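Local coordinates for N-alpha-acetyltransferase 35, NatC auxiliary subunit (PDB 6YGA), which serves as the auxiliary subunit of the NatC N-terminal acetyltransferase, which acetylates the N-terminal methionine of the L-A virus Gag protein, at residues L247-I251 against A304-K308; I490-I494 against L531-K535. One frame throughout, in Å; residues are numbered along the deposited sequence.

Interaction 1 (L247-I251 against A304-K308)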
# COMPACT_ATOMS: atom_id res chain seq x y z
N LEU B 247 26.85 8.17 1.49
CA LEU B 247 25.64 8.35 2.29
C LEU B 247 25.86 9.37 3.39
O LEU B 247 24.96 10.15 3.71
CB LEU B 247 25.19 7.01 2.87
CG LEU B 247 24.67 6.02 1.84
CD1 LEU B 247 24.52 4.63 2.44
CD2 LEU B 247 23.36 6.50 1.25
N ASP B 248 27.05 9.37 4.00
CA ASP B 248 27.35 10.38 5.01
C ASP B 248 27.48 11.76 4.39
O ASP B 248 27.02 12.75 4.97
CB ASP B 248 28.63 10.01 5.77
CG ASP B 248 28.45 8.81 6.69
OD1 ASP B 248 27.33 8.57 7.19
OD2 ASP B 248 29.45 8.09 6.93
N GLU B 249 28.11 11.85 3.21
CA GLU B 249 28.20 13.14 2.52
C GLU B 249 26.82 13.67 2.16
O GLU B 249 26.57 14.88 2.22
CB GLU B 249 29.05 13.01 1.26
CG GLU B 249 30.49 12.59 1.51
CD GLU B 249 31.25 12.36 0.22
OE1 GLU B 249 30.91 13.00 -0.79
OE2 GLU B 249 32.19 11.54 0.22
N LEU B 250 25.90 12.77 1.78
CA LEU B 250 24.54 13.19 1.46
C LEU B 250 23.86 13.81 2.67
O LEU B 250 23.11 14.79 2.54
CB LEU B 250 23.74 12.00 0.93
CG LEU B 250 22.26 12.24 0.64
CD1 LEU B 250 22.08 13.35 -0.38
CD2 LEU B 250 21.60 10.95 0.16
N ILE B 251 24.12 13.27 3.86
CA ILE B 251 23.53 13.81 5.08
C ILE B 251 24.14 15.17 5.40
O ILE B 251 23.42 16.13 5.73
CB ILE B 251 23.71 12.82 6.24
CG1 ILE B 251 22.88 11.55 6.00
CG2 ILE B 251 23.33 13.46 7.56
CD1 ILE B 251 23.20 10.41 6.94
N ALA B 304 18.98 8.63 3.31
CA ALA B 304 20.33 8.15 3.54
C ALA B 304 20.40 7.22 4.75
O ALA B 304 21.07 6.19 4.70
CB ALA B 304 21.28 9.33 3.72
N ASN B 305 19.71 7.57 5.84
CA ASN B 305 19.76 6.72 7.03
C ASN B 305 19.04 5.40 6.80
O ASN B 305 19.47 4.36 7.32
CB ASN B 305 19.16 7.45 8.23
CG ASN B 305 20.06 8.55 8.75
OD1 ASN B 305 19.63 9.69 8.93
ND2 ASN B 305 21.33 8.21 8.98
N ASP B 306 17.95 5.41 6.03
CA ASP B 306 17.23 4.17 5.76
C ASP B 306 18.07 3.21 4.93
O ASP B 306 18.07 2.00 5.18
CB ASP B 306 15.91 4.48 5.05
CG ASP B 306 14.89 5.13 5.98
OD1 ASP B 306 15.22 5.35 7.16
OD2 ASP B 306 13.76 5.42 5.52
N VAL B 307 18.80 3.73 3.94
CA VAL B 307 19.69 2.89 3.15
C VAL B 307 20.85 2.39 4.01
O VAL B 307 21.26 1.23 3.89
CB VAL B 307 20.18 3.66 1.91
CG1 VAL B 307 21.29 2.89 1.20
CG2 VAL B 307 19.03 3.91 0.95
N LYS B 308 21.38 3.25 4.88
CA LYS B 308 22.44 2.82 5.79
C LYS B 308 21.98 1.66 6.67
O LYS B 308 22.75 0.75 6.96
CB LYS B 308 22.90 3.99 6.66
CG LYS B 308 23.75 5.02 5.92
CD LYS B 308 24.12 6.19 6.81
CE LYS B 308 25.02 5.75 7.95
NZ LYS B 308 25.42 6.89 8.83
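L247, L250 and I251 pack against A304, V307 and K308 in an antiparallel helix-helix contact, where helix 245-260 lies against helix 298-311 in the helical body of the subunit. The axes of the two segments come within 9.8 Å and run at 159° to each other. The closest backbone pair is L247 with A304, their CA atoms 5.5 Å apart. A304 CB fits among three residues of the opposite helix: I251 CG1 lies 3.6 Å from A304 CB, L250 CD2 is 3.9 Å from the same methyl, and the backbone O of L247 borders it too.

One turn along, the L247 side chain and the aliphatic part of K308 slide past each other in opposite directions, L247 CD1 reaching K308 CG at 3.6 Å. The same CD1 methyl meets V307 CG1, whose side chain crosses that of L247 at about a right angle. K308 is extended except for a bend at its third torsion (chi3 65°), and beyond that bend NZ reaches D248. There the ammonium forms a salt bridge with D248 OD1 at 3.0 Å, meeting the oxygen nearly along its C-O axis, while OD2 makes a weak hydrogen bond to T244. The ion pair thus borders the apolar seam along its partly exposed margin.

Behind the seam, helix 215-231 covers L250 through I226 and C229, H236 touches both L247 and V307, and L342 backs V307. The arrangement is that of antiparallel helix-helix packing in an alpha-helical layer, with apolar residues in the seam and charge at its edge.

Interaction 2 (I490-I494 against L531-K535)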
# COMPACT_ATOMS: atom_id res chain seq x y z
N ILE B 490 15.17 -29.93 24.46
CA ILE B 490 16.54 -29.42 24.49
C ILE B 490 17.20 -29.74 25.82
O ILE B 490 18.34 -30.22 25.87
CB ILE B 490 16.56 -27.90 24.21
CG1 ILE B 490 15.97 -27.60 22.83
CG2 ILE B 490 17.98 -27.36 24.32
CD1 ILE B 490 16.74 -28.22 21.68
N GLU B 491 16.49 -29.47 26.92
CA GLU B 491 17.04 -29.75 28.24
C GLU B 491 17.30 -31.24 28.43
O GLU B 491 18.29 -31.62 29.06
CB GLU B 491 16.09 -29.23 29.32
CG GLU B 491 16.56 -27.95 29.99
CD GLU B 491 17.75 -28.17 30.90
OE1 GLU B 491 17.81 -29.24 31.54
OE2 GLU B 491 18.62 -27.28 30.98
N SER B 492 16.44 -32.09 27.87
CA SER B 492 16.67 -33.52 27.92
C SER B 492 17.96 -33.91 27.21
O SER B 492 18.72 -34.76 27.69
CB SER B 492 15.47 -34.27 27.33
OG SER B 492 15.79 -35.62 27.06
N ASN B 493 18.24 -33.28 26.06
CA ASN B 493 19.48 -33.56 25.35
C ASN B 493 20.68 -33.03 26.13
O ASN B 493 21.74 -33.67 26.16
CB ASN B 493 19.44 -32.95 23.95
CG ASN B 493 18.38 -33.58 23.06
OD1 ASN B 493 17.95 -34.70 23.30
ND2 ASN B 493 17.97 -32.86 22.02
N ILE B 494 20.54 -31.86 26.76
CA ILE B 494 21.62 -31.30 27.56
C ILE B 494 21.92 -32.22 28.75
O ILE B 494 23.09 -32.51 29.05
CB ILE B 494 21.28 -29.87 28.02
CG1 ILE B 494 21.26 -28.91 26.83
CG2 ILE B 494 22.26 -29.40 29.09
CD1 ILE B 494 20.88 -27.48 27.20
N LEU B 531 23.15 -26.53 21.66
CA LEU B 531 22.04 -26.80 22.57
C LEU B 531 21.86 -25.67 23.57
O LEU B 531 20.73 -25.23 23.83
CB LEU B 531 22.26 -28.13 23.29
CG LEU B 531 21.98 -29.41 22.50
CD1 LEU B 531 22.56 -30.62 23.22
CD2 LEU B 531 20.48 -29.58 22.27
N GLN B 532 22.96 -25.18 24.15
CA GLN B 532 22.85 -24.08 25.10
C GLN B 532 22.33 -22.82 24.41
O GLN B 532 21.48 -22.11 24.96
CB GLN B 532 24.20 -23.80 25.75
CG GLN B 532 24.71 -24.93 26.63
CD GLN B 532 23.91 -25.09 27.91
OE1 GLN B 532 23.16 -24.20 28.31
NE2 GLN B 532 24.08 -26.23 28.58
N ALA B 533 22.81 -22.54 23.20
CA ALA B 533 22.35 -21.36 22.48
C ALA B 533 20.87 -21.48 22.14
O ALA B 533 20.11 -20.52 22.29
CB ALA B 533 23.19 -21.15 21.22
N THR B 534 20.45 -22.65 21.66
CA THR B 534 19.04 -22.87 21.38
C THR B 534 18.20 -22.78 22.64
O THR B 534 17.11 -22.19 22.63
CB THR B 534 18.85 -24.23 20.70
OG1 THR B 534 19.48 -24.21 19.41
CG2 THR B 534 17.38 -24.56 20.52
N LYS B 535 18.69 -23.33 23.75
CA LYS B 535 17.95 -23.25 25.01
C LYS B 535 17.72 -21.81 25.42
O LYS B 535 16.61 -21.43 25.82
CB LYS B 535 18.69 -24.02 26.10
CG LYS B 535 18.08 -23.86 27.48
CD LYS B 535 18.98 -24.46 28.55
CE LYS B 535 18.39 -24.24 29.93
NZ LYS B 535 19.22 -24.85 31.01
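The long helical hairpin formed by helices 465-506 and 511-564 is held together here by I490, I494 and L531, with E491 and K535 paired along one margin. The two short segments run antiparallel, at 152° and 9.8 Å between axes. I490 uses two branches: its CG2 methyl lies 3.5 Å from the backbone O of L531 and also touches K535 CB, while CD1 reaches T534 CG2 at 3.9 Å. I494 slides past L531 in the opposite direction, its CG1 3.8 Å from L531 CB. Both methyls of L531 bear on N493 CB, and CD2 also meets I490.

These aliphatic side chains join the two arms of an antiparallel helical hairpin, a helix-turn-helix unit in a region assigned to the NAA35-like TPR repeat family. On one margin K535 is stretched out, CG anti to the backbone N (chi1 173°) and the rest of the chain straight, which carries NZ across to E491. The glutamate bends at its second torsion (chi2 -72°) to receive it. K535 NZ forms a salt bridge with E491 OE2 on the anti side of the carboxylate; the modelled separation of 2.5 Å is unusually short and its exact length doubtful. The methylenes of K535 also serve the apolar layer, CD lying 3.8 Å from I494 CD1. Beside them the Q532 amide comes over I494, its NE2 3.7 Å from CG2.

On the other margin A373 touches I490, L531 and T534, and the hydroxyl of T534 is hydrogen-bonded to the backbone O of E370 and to Q530.

In the fold
Both segments of interaction 1 precede those of interaction 2 in sequence, and the two contacts share no helix. Their centres lie about 42 Å apart and their nearest atoms about 26 Å. Interaction 1 joins helix 245-260 to helix 298-311, and interaction 2 joins helix 465-506 to helix 511-564. The centre of the first contact is about 19 Å from that of the chain, the centre of the second about 35 Å. The second pair are immediate neighbours in sequence, forming a hairpin; the first are separated by a largely loop-built connection that includes helix 276-280. Neither contact touches another chain of the three-chain assembly, so both are internal to this elongated, mainly helical auxiliary subunit.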